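Extracellular solute-binding protein, family 1 (Bifidobacterium longum subsp. infantis ATCC 15697, PDB 3QUF) probably captures a solute, perhaps a sugar or oligosaccharide, outside the cell and delivers it to an ABC-type importer. Local coordinates at residues I43-I57 / K319-F333. Sequence-based numbering, arbitrary orientation. Where two conformers were deposited one is given.
Sequences IGEVVKGFEKKNPDI and KFLAYLNSEEGLEAF. With SO4 (sulfate ion), chain C.
Phe50 and Phe320 meet as a T-shaped pair in the tight part of this contact: the edge of Phe320 stands over the face of Phe50, CD1 of Phe320 lying 3.6 Å from CG of Phe50, with the ring planes at 87°. Phe50 has CG anti to its backbone N (chi1 175°), which sets one ring face against Phe320, with Asn54 CB on the other. Its edge forms an offset edge-to-face pair with Tyr323, over whose face its CB makes a CH-pi contact. One turn earlier Val46, slim and branched, fits as a knob among Leu324, Gly329, Ala332 and Phe333; its CG1 lies 3.6 Å from Leu324 CD2. Glycine suits position 49, because a CB there would collide with the Tyr323 hydroxyl. That OH donates to the anti lone pair of Glu328 OE2 at 2.6 Å and receives a bond from a water that also donates to Glu45 O. A leucine in place of Tyr323 would probably leave Glu328 OE2 and this water without their shared mate and Phe50 without an aromatic face to lean on. The solvent side is looser: Lys53 NZ stays 4.3 Å from Glu328 OE2, and a water links Lys319 NZ to Asn54 OD1 and Asp56 OD1. Helices 311-324 and 327-337 thus pack on helix 40-53, the crossover of the 30-36/40-53/57-63 beta-alpha-beta unit, in one lobe of the two-lobed alpha/beta fold of periplasmic-type solute-binding proteins.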
ATOM      1  N   ILE A  43       7.980  -8.057 -14.797  1.00 19.38           N
ATOM      2  CA  ILE A  43       7.329  -9.379 -14.921  1.00 20.19           C
ATOM      3  C   ILE A  43       7.896 -10.275 -16.025  1.00 20.42           C
ATOM      4  O   ILE A  43       7.509 -11.440 -16.134  1.00 19.69           O
ATOM      5  CB  ILE A  43       5.782  -9.198 -15.088  1.00 20.40           C
ATOM      6  CG1 ILE A  43       5.016 -10.428 -14.573  1.00 21.85           C
ATOM      7  CG2 ILE A  43       5.439  -8.854 -16.513  1.00 21.08           C
ATOM      8  CD1 ILE A  43       3.705 -10.191 -13.993  1.00 23.48           C
ATOM      9  N   GLY A  44       8.838  -9.760 -16.825  1.00 20.86           N
ATOM     10  CA  GLY A  44       9.339 -10.511 -17.970  1.00 22.22           C
ATOM     11  C   GLY A  44       9.975 -11.841 -17.616  1.00 21.87           C
ATOM     12  O   GLY A  44       9.799 -12.808 -18.342  1.00 22.85           O
ATOM     13  N   GLU A  45      10.744 -11.886 -16.526  1.00 22.26           N
ATOM     14  CA  GLU A  45      11.378 -13.140 -16.087  0.50 22.64           C
ATOM     15  C   GLU A  45      10.351 -14.166 -15.639  1.00 21.77           C
ATOM     16  O   GLU A  45      10.541 -15.398 -15.840  1.00 21.71           O
ATOM     17  CB  GLU A  45      12.403 -12.927 -14.961  0.50 23.22           C
ATOM     18  CG  GLU A  45      13.007 -14.259 -14.459  0.50 25.61           C
ATOM     19  CD  GLU A  45      14.216 -14.097 -13.546  0.50 29.92           C
ATOM     20  OE1 GLU A  45      14.500 -12.962 -13.118  0.50 31.97           O
ATOM     21  OE2 GLU A  45      14.893 -15.117 -13.279  0.50 32.65           O
ATOM     22  N   VAL A  46       9.261 -13.697 -15.025  1.00 19.61           N
ATOM     23  CA  VAL A  46       8.164 -14.592 -14.679  1.00 18.27           C
ATOM     24  C   VAL A  46       7.578 -15.213 -15.957  1.00 18.02           C
ATOM     25  O   VAL A  46       7.402 -16.439 -16.062  1.00 17.49           O
ATOM     26  CB  VAL A  46       7.040 -13.857 -13.875  1.00 18.21           C
ATOM     27  CG1 VAL A  46       5.842 -14.767 -13.649  1.00 19.57           C
ATOM     28  CG2 VAL A  46       7.572 -13.348 -12.547  1.00 19.85           C
ATOM     29  N   VAL A  47       7.281 -14.368 -16.933  1.00 18.25           N
ATOM     30  CA  VAL A  47       6.732 -14.826 -18.215  1.00 19.23           C
ATOM     31  C   VAL A  47       7.670 -15.852 -18.862  1.00 19.91           C
ATOM     32  O   VAL A  47       7.230 -16.921 -19.251  1.00 20.60           O
ATOM     33  CB  VAL A  47       6.376 -13.627 -19.116  1.00 20.23           C
ATOM     34  CG1 VAL A  47       5.999 -14.065 -20.547  1.00 21.89           C
ATOM     35  CG2 VAL A  47       5.186 -12.892 -18.506  1.00 19.35           C
ATOM     36  N   LYS A  48       8.956 -15.518 -18.926  1.00 21.16           N
ATOM     37  CA  LYS A  48       9.959 -16.390 -19.552  1.00 23.40           C
ATOM     38  C   LYS A  48      10.020 -17.742 -18.865  1.00 22.57           C
ATOM     39  O   LYS A  48       9.987 -18.797 -19.516  1.00 22.68           O
ATOM     40  CB  LYS A  48      11.319 -15.699 -19.567  1.00 25.46           C
ATOM     41  CG  LYS A  48      11.388 -14.573 -20.598  1.00 31.12           C
ATOM     42  CD  LYS A  48      12.798 -13.923 -20.652  1.00 39.02           C
ATOM     43  CE  LYS A  48      12.757 -12.383 -20.956  1.00 42.22           C
ATOM     44  NZ  LYS A  48      12.737 -11.452 -19.738  1.00 42.92           N
ATOM     45  N   GLY A  49      10.064 -17.715 -17.540  1.00 22.09           N
ATOM     46  CA  GLY A  49      10.115 -18.948 -16.756  1.00 21.54           C
ATOM     47  C   GLY A  49       8.896 -19.799 -16.947  1.00 20.06           C
ATOM     48  O   GLY A  49       8.987 -21.009 -17.127  1.00 20.65           O
ATOM     49  N   PHE A  50       7.732 -19.165 -16.957  1.00 18.24           N
ATOM     50  CA  PHE A  50       6.514 -19.903 -17.174  1.00 18.54           C
ATOM     51  C   PHE A  50       6.500 -20.604 -18.527  1.00 18.45           C
ATOM     52  O   PHE A  50       6.186 -21.782 -18.615  1.00 18.85           O
ATOM     53  CB  PHE A  50       5.307 -18.964 -17.071  1.00 17.56           C
ATOM     54  CG  PHE A  50       4.011 -19.636 -17.401  1.00 17.38           C
ATOM     55  CD1 PHE A  50       3.412 -20.497 -16.497  1.00 18.01           C
ATOM     56  CD2 PHE A  50       3.390 -19.443 -18.644  1.00 20.49           C
ATOM     57  CE1 PHE A  50       2.171 -21.123 -16.795  1.00 18.70           C
ATOM     58  CE2 PHE A  50       2.179 -20.054 -18.929  1.00 20.25           C
ATOM     59  CZ  PHE A  50       1.588 -20.909 -18.003  1.00 17.86           C
ATOM     60  N   GLU A  51       6.822 -19.860 -19.574  1.00 19.81           N
ATOM     61  CA  GLU A  51       6.828 -20.420 -20.945  1.00 21.18           C
ATOM     62  C   GLU A  51       7.761 -21.615 -21.055  1.00 21.91           C
ATOM     63  O   GLU A  51       7.419 -22.640 -21.661  1.00 21.73           O
ATOM     64  CB  GLU A  51       7.202 -19.323 -21.945  1.00 22.70           C
ATOM     65  CG  GLU A  51       6.047 -18.288 -22.131  1.00 28.36           C
ATOM     66  CD  GLU A  51       6.441 -17.021 -22.929  1.00 34.46           C
ATOM     67  OE1 GLU A  51       7.644 -16.703 -23.078  1.00 42.89           O
ATOM     68  OE2 GLU A  51       5.514 -16.300 -23.360  1.00 43.93           O
ATOM     69  N   LYS A  52       8.945 -21.473 -20.476  1.00 22.61           N
ATOM     70  CA  LYS A  52       9.944 -22.528 -20.498  1.00 24.06           C
ATOM     71  C   LYS A  52       9.427 -23.830 -19.894  1.00 23.30           C
ATOM     72  O   LYS A  52       9.729 -24.929 -20.389  1.00 23.48           O
ATOM     73  CB  LYS A  52      11.175 -22.039 -19.719  1.00 25.01           C
ATOM     74  CG  LYS A  52      12.302 -22.936 -19.741  1.00 30.72           C
ATOM     75  CD  LYS A  52      13.640 -22.189 -19.639  1.00 33.97           C
ATOM     76  CE  LYS A  52      13.987 -21.710 -18.323  1.00 36.83           C
ATOM     77  NZ  LYS A  52      15.432 -21.312 -18.376  1.00 39.56           N
ATOM     78  N   LYS A  53       8.645 -23.701 -18.823  1.00 22.64           N
ATOM     79  CA  LYS A  53       8.141 -24.850 -18.062  1.00 23.10           C
ATOM     80  C   LYS A  53       6.773 -25.392 -18.486  1.00 22.71           C
ATOM     81  O   LYS A  53       6.371 -26.453 -18.024  1.00 22.81           O
ATOM     82  CB  LYS A  53       8.169 -24.509 -16.567  1.00 23.30           C
ATOM     83  CG  LYS A  53       9.573 -23.961 -16.181  1.00 29.09           C
ATOM     84  CD  LYS A  53      10.006 -24.180 -14.715  1.00 37.01           C
ATOM     85  CE  LYS A  53      11.539 -23.877 -14.488  1.00 38.70           C
ATOM     86  NZ  LYS A  53      12.423 -24.258 -15.675  1.00 37.89           N
ATOM     87  N   ASN A  54       6.095 -24.710 -19.424  1.00 21.73           N
ATOM     88  CA  ASN A  54       4.774 -25.101 -19.881  1.00 21.59           C
ATOM     89  C   ASN A  54       4.706 -25.101 -21.403  1.00 22.48           C
ATOM     90  O   ASN A  54       4.253 -24.132 -22.028  1.00 21.44           O
ATOM     91  CB  ASN A  54       3.760 -24.140 -19.285  1.00 21.98           C
ATOM     92  CG  ASN A  54       3.686 -24.264 -17.796  1.00 22.16           C
ATOM     93  OD1 ASN A  54       2.957 -25.110 -17.284  1.00 23.81           O
ATOM     94  ND2 ASN A  54       4.484 -23.475 -17.095  1.00 20.07           N
ATOM     95  N   PRO A  55       5.183 -26.195 -22.006  1.00 22.49           N
ATOM     96  CA  PRO A  55       5.417 -26.202 -23.434  1.00 24.21           C
ATOM     97  C   PRO A  55       4.140 -26.211 -24.238  1.00 25.07           C
ATOM     98  O   PRO A  55       4.177 -25.873 -25.401  1.00 27.65           O
ATOM     99  CB  PRO A  55       6.211 -27.493 -23.642  1.00 24.92           C
ATOM    100  CG  PRO A  55       5.805 -28.357 -22.520  1.00 24.22           C
ATOM    101  CD  PRO A  55       5.670 -27.440 -21.373  1.00 23.60           C
ATOM    102  N   ASP A  56       3.031 -26.632 -23.617  1.00 24.56           N
ATOM    103  CA  ASP A  56       1.712 -26.744 -24.167  0.50 24.93           C
ATOM    104  C   ASP A  56       0.955 -25.407 -24.157  1.00 23.71           C
ATOM    105  O   ASP A  56      -0.178 -25.355 -24.604  1.00 25.27           O
ATOM    106  CB  ASP A  56       0.930 -27.753 -23.286  0.50 25.25           C
ATOM    107  CG  ASP A  56       0.860 -27.344 -21.775  0.50 25.33           C
ATOM    108  OD1 ASP A  56       1.901 -27.049 -21.083  0.50 18.11           O
ATOM    109  OD2 ASP A  56      -0.304 -27.301 -21.274  0.50 30.86           O
ATOM    110  N   ILE A  57       1.540 -24.378 -23.553  1.00 21.81           N
ATOM    111  CA  ILE A  57       0.848 -23.076 -23.432  1.00 22.08           C
ATOM    112  C   ILE A  57       1.634 -22.017 -24.149  1.00 24.34           C
ATOM    113  O   ILE A  57       2.843 -21.888 -23.913  1.00 26.96           O
ATOM    114  CB  ILE A  57       0.609 -22.702 -21.972  1.00 20.24           C
ATOM    115  CG1 ILE A  57      -0.230 -23.813 -21.311  1.00 20.79           C
ATOM    116  CG2 ILE A  57      -0.041 -21.241 -21.837  1.00 18.65           C
ATOM    117  CD1 ILE A  57      -0.405 -23.707 -19.837  1.00 21.55           C
ATOM    118  N   LYS A 319      -2.826 -22.193 -14.566  1.00 14.51           N
ATOM    119  CA  LYS A 319      -1.414 -22.626 -14.451  1.00 15.29           C
ATOM    120  C   LYS A 319      -0.451 -21.442 -14.340  1.00 14.75           C
ATOM    121  O   LYS A 319       0.550 -21.512 -13.631  1.00 15.17           O
ATOM    122  CB  LYS A 319      -1.019 -23.531 -15.619  1.00 15.83           C
ATOM    123  CG  LYS A 319      -1.624 -24.914 -15.523  1.00 22.43           C
ATOM    124  CD  LYS A 319      -1.070 -25.816 -16.635  1.00 29.29           C
ATOM    125  CE  LYS A 319      -1.635 -27.239 -16.584  1.00 34.02           C
ATOM    126  NZ  LYS A 319      -0.766 -28.191 -17.372  1.00 37.68           N
ATOM    127  N   PHE A 320      -0.746 -20.338 -15.021  1.00 14.46           N
ATOM    128  CA  PHE A 320       0.055 -19.140 -14.898  1.00 14.13           C
ATOM    129  C   PHE A 320      -0.042 -18.513 -13.501  1.00 14.22           C
ATOM    130  O   PHE A 320       0.979 -18.224 -12.873  1.00 15.14           O
ATOM    131  CB  PHE A 320      -0.310 -18.112 -15.951  1.00 14.53           C
ATOM    132  CG  PHE A 320       0.551 -16.890 -15.903  1.00 14.32           C
ATOM    133  CD1 PHE A 320       1.883 -16.937 -16.278  1.00 19.51           C
ATOM    134  CD2 PHE A 320       0.034 -15.689 -15.449  1.00 17.97           C
ATOM    135  CE1 PHE A 320       2.659 -15.812 -16.202  1.00 18.37           C
ATOM    136  CE2 PHE A 320       0.801 -14.549 -15.415  1.00 18.34           C
ATOM    137  CZ  PHE A 320       2.104 -14.592 -15.771  1.00 19.29           C
ATOM    138  N   LEU A 321      -1.264 -18.430 -12.961  1.00 14.51           N
ATOM    139  CA  LEU A 321      -1.442 -17.932 -11.581  1.00 13.15           C
ATOM    140  C   LEU A 321      -0.752 -18.834 -10.579  1.00 12.97           C
ATOM    141  O   LEU A 321      -0.121 -18.343  -9.637  1.00 13.75           O
ATOM    142  CB  LEU A 321      -2.921 -17.699 -11.268  1.00 13.86           C
ATOM    143  CG  LEU A 321      -3.420 -16.284 -11.666  1.00 16.50           C
ATOM    144  CD1 LEU A 321      -3.413 -16.000 -13.091  1.00 18.16           C
ATOM    145  CD2 LEU A 321      -4.860 -16.051 -11.120  1.00 15.18           C
ATOM    146  N   ALA A 322      -0.808 -20.133 -10.800  1.00 12.96           N
ATOM    147  CA  ALA A 322      -0.123 -21.082  -9.939  1.00 14.46           C
ATOM    148  C   ALA A 322       1.372 -20.900  -9.972  1.00 15.45           C
ATOM    149  O   ALA A 322       2.032 -21.051  -8.946  1.00 17.35           O
ATOM    150  CB  ALA A 322      -0.499 -22.523 -10.319  1.00 15.33           C
ATOM    151  N   TYR A 323       1.918 -20.626 -11.168  1.00 14.83           N
ATOM    152  CA  TYR A 323       3.341 -20.355 -11.310  1.00 16.13           C
ATOM    153  C   TYR A 323       3.754 -19.081 -10.615  1.00 15.70           C
ATOM    154  O   TYR A 323       4.824 -19.002  -9.976  1.00 17.39           O
ATOM    155  CB  TYR A 323       3.716 -20.295 -12.805  1.00 16.29           C
ATOM    156  CG  TYR A 323       5.193 -20.034 -13.011  1.00 16.70           C
ATOM    157  CD1 TYR A 323       6.114 -21.052 -12.882  1.00 19.62           C
ATOM    158  CD2 TYR A 323       5.653 -18.777 -13.283  1.00 18.70           C
ATOM    159  CE1 TYR A 323       7.463 -20.811 -13.065  1.00 22.55           C
ATOM    160  CE2 TYR A 323       7.021 -18.516 -13.453  1.00 19.87           C
ATOM    161  CZ  TYR A 323       7.899 -19.545 -13.330  1.00 23.10           C
ATOM    162  OH  TYR A 323       9.252 -19.350 -13.499  1.00 23.69           O
ATOM    163  N   LEU A 324       2.943 -18.046 -10.750  1.00 15.08           N
ATOM    164  CA  LEU A 324       3.176 -16.768 -10.052  0.50 15.26           C
ATOM    165  C   LEU A 324       3.289 -17.016  -8.553  1.00 14.61           C
ATOM    166  O   LEU A 324       4.229 -16.533  -7.904  1.00 16.24           O
ATOM    167  CB  LEU A 324       2.058 -15.753 -10.317  0.50 15.55           C
ATOM    168  CG  LEU A 324       2.131 -14.874 -11.568  0.50 16.18           C
ATOM    169  CD1 LEU A 324       0.752 -14.252 -11.887  0.50 15.83           C
ATOM    170  CD2 LEU A 324       3.154 -13.799 -11.393  0.50 17.74           C
ATOM    171  N   ASN A 325       2.358 -17.790  -8.023  1.00 14.43           N
ATOM    172  CA  ASN A 325       2.400 -18.241  -6.614  1.00 14.58           C
ATOM    173  C   ASN A 325       3.141 -19.552  -6.437  1.00 15.47           C
ATOM    174  O   ASN A 325       2.583 -20.547  -5.965  1.00 15.87           O
ATOM    175  CB  ASN A 325       1.002 -18.314  -6.007  1.00 13.59           C
ATOM    176  CG  ASN A 325       1.033 -18.539  -4.508  1.00 15.42           C
ATOM    177  OD1 ASN A 325       2.060 -18.310  -3.862  1.00 17.16           O
ATOM    178  ND2 ASN A 325      -0.022 -19.109  -3.976  1.00 16.82           N
ATOM    179  N   SER A 326       4.409 -19.536  -6.841  1.00 16.22           N
ATOM    180  CA  SER A 326       5.360 -20.632  -6.650  1.00 16.58           C
ATOM    181  C   SER A 326       6.698 -20.000  -6.234  1.00 17.04           C
ATOM    182  O   SER A 326       6.942 -18.829  -6.437  1.00 15.20           O
ATOM    183  CB  SER A 326       5.559 -21.455  -7.934  1.00 17.90           C
ATOM    184  OG  SER A 326       6.317 -20.774  -8.944  1.00 18.31           O
ATOM    185  N   GLU A 327       7.587 -20.800  -5.672  1.00 18.90           N
ATOM    186  CA  GLU A 327       8.847 -20.279  -5.172  1.00 19.85           C
ATOM    187  C   GLU A 327       9.643 -19.588  -6.301  1.00 19.05           C
ATOM    188  O   GLU A 327      10.102 -18.475  -6.141  1.00 18.93           O
ATOM    189  CB  GLU A 327       9.643 -21.406  -4.514  1.00 22.57           C
ATOM    190  CG  GLU A 327      10.826 -20.920  -3.713  1.00 26.38           C
ATOM    191  CD  GLU A 327      11.601 -22.067  -3.074  1.00 34.39           C
ATOM    192  OE1 GLU A 327      11.271 -23.265  -3.299  1.00 41.31           O
ATOM    193  OE2 GLU A 327      12.543 -21.770  -2.338  1.00 40.27           O
ATOM    194  N   GLU A 328       9.697 -20.213  -7.461  1.00 19.61           N
ATOM    195  CA  GLU A 328      10.431 -19.675  -8.589  1.00 19.91           C
ATOM    196  C   GLU A 328       9.789 -18.397  -9.090  1.00 18.47           C
ATOM    197  O   GLU A 328      10.469 -17.398  -9.334  1.00 18.47           O
ATOM    198  CB  GLU A 328      10.480 -20.715  -9.713  1.00 22.06           C
ATOM    199  CG  GLU A 328      11.282 -20.287 -10.885  1.00 27.49           C
ATOM    200  CD  GLU A 328      11.419 -21.410 -11.914  1.00 33.26           C
ATOM    201  OE1 GLU A 328      12.051 -22.427 -11.558  1.00 37.31           O
ATOM    202  OE2 GLU A 328      10.888 -21.260 -13.046  1.00 34.08           O
ATOM    203  N   GLY A 329       8.470 -18.430  -9.245  1.00 17.89           N
ATOM    204  CA  GLY A 329       7.737 -17.246  -9.714  1.00 16.60           C
ATOM    205  C   GLY A 329       7.847 -16.061  -8.791  1.00 16.56           C
ATOM    206  O   GLY A 329       8.055 -14.930  -9.220  1.00 17.08           O
ATOM    207  N   LEU A 330       7.679 -16.329  -7.503  1.00 15.73           N
ATOM    208  CA  LEU A 330       7.706 -15.275  -6.479  1.00 16.11           C
ATOM    209  C   LEU A 330       9.080 -14.629  -6.386  1.00 16.13           C
ATOM    210  O   LEU A 330       9.184 -13.394  -6.248  1.00 17.05           O
ATOM    211  CB  LEU A 330       7.290 -15.839  -5.110  1.00 15.28           C
ATOM    212  CG  LEU A 330       5.823 -16.244  -4.987  1.00 16.13           C
ATOM    213  CD1 LEU A 330       5.636 -17.213  -3.812  1.00 17.52           C
ATOM    214  CD2 LEU A 330       4.945 -14.981  -4.807  1.00 16.41           C
ATOM    215  N   GLU A 331      10.119 -15.438  -6.422  1.00 17.52           N
ATOM    216  CA  GLU A 331      11.480 -14.895  -6.346  1.00 19.95           C
ATOM    217  C   GLU A 331      11.745 -13.988  -7.542  1.00 19.63           C
ATOM    218  O   GLU A 331      12.263 -12.881  -7.377  1.00 20.38           O
ATOM    219  CB  GLU A 331      12.523 -16.007  -6.269  1.00 21.00           C
ATOM    220  CG  GLU A 331      13.952 -15.443  -6.273  1.00 26.40           C
ATOM    221  CD  GLU A 331      14.981 -16.416  -5.736  1.00 35.53           C
ATOM    222  OE1 GLU A 331      14.730 -17.647  -5.798  1.00 35.59           O
ATOM    223  OE2 GLU A 331      16.046 -15.931  -5.238  1.00 41.29           O
ATOM    224  N   ALA A 332      11.361 -14.457  -8.727  1.00 19.41           N
ATOM    225  CA  ALA A 332      11.565 -13.678  -9.943  1.00 19.80           C
ATOM    226  C   ALA A 332      10.799 -12.358  -9.926  1.00 18.75           C
ATOM    227  O   ALA A 332      11.357 -11.327 -10.246  1.00 19.92           O
ATOM    228  CB  ALA A 332      11.189 -14.488 -11.186  1.00 19.03           C
ATOM    229  N   PHE A 333       9.562 -12.397  -9.498  1.00 18.24           N
ATOM    230  CA  PHE A 333       8.720 -11.204  -9.516  1.00 17.30           C
ATOM    231  C   PHE A 333       9.146 -10.196  -8.444  1.00 17.54           C
ATOM    232  O   PHE A 333       9.339  -9.027  -8.741  1.00 17.83           O
ATOM    233  CB  PHE A 333       7.289 -11.618  -9.308  1.00 16.13           C
ATOM    234  CG  PHE A 333       6.280 -10.501  -9.515  1.00 16.23           C
ATOM    235  CD1 PHE A 333       6.470  -9.494 -10.451  1.00 17.78           C
ATOM    236  CD2 PHE A 333       5.096 -10.514  -8.805  1.00 17.08           C
ATOM    237  CE1 PHE A 333       5.523  -8.496 -10.626  1.00 18.89           C
ATOM    238  CE2 PHE A 333       4.149  -9.507  -8.973  1.00 18.17           C
ATOM    239  CZ  PHE A 333       4.357  -8.517  -9.889  1.00 17.46           C
TER
HETATM  240  S   SO4 C   1       6.464 -24.115  -5.015  1.00 58.25           S
HETATM  241  O1  SO4 C   1       6.655 -22.823  -4.388  1.00 59.63           O
HETATM  242  O2  SO4 C   1       5.168 -24.201  -5.728  1.00 61.63           O
HETATM  243  O3  SO4 C   1       7.559 -24.398  -5.947  1.00 61.72           O
HETATM  244  O4  SO4 C   1       6.442 -25.105  -3.937  1.00 63.86           O
HETATM  245  O   HOH W   1      10.534 -17.009 -13.487  1.00 28.61           O
HETATM  246  O   HOH W   2       1.960 -27.341 -18.322  1.00 31.33           O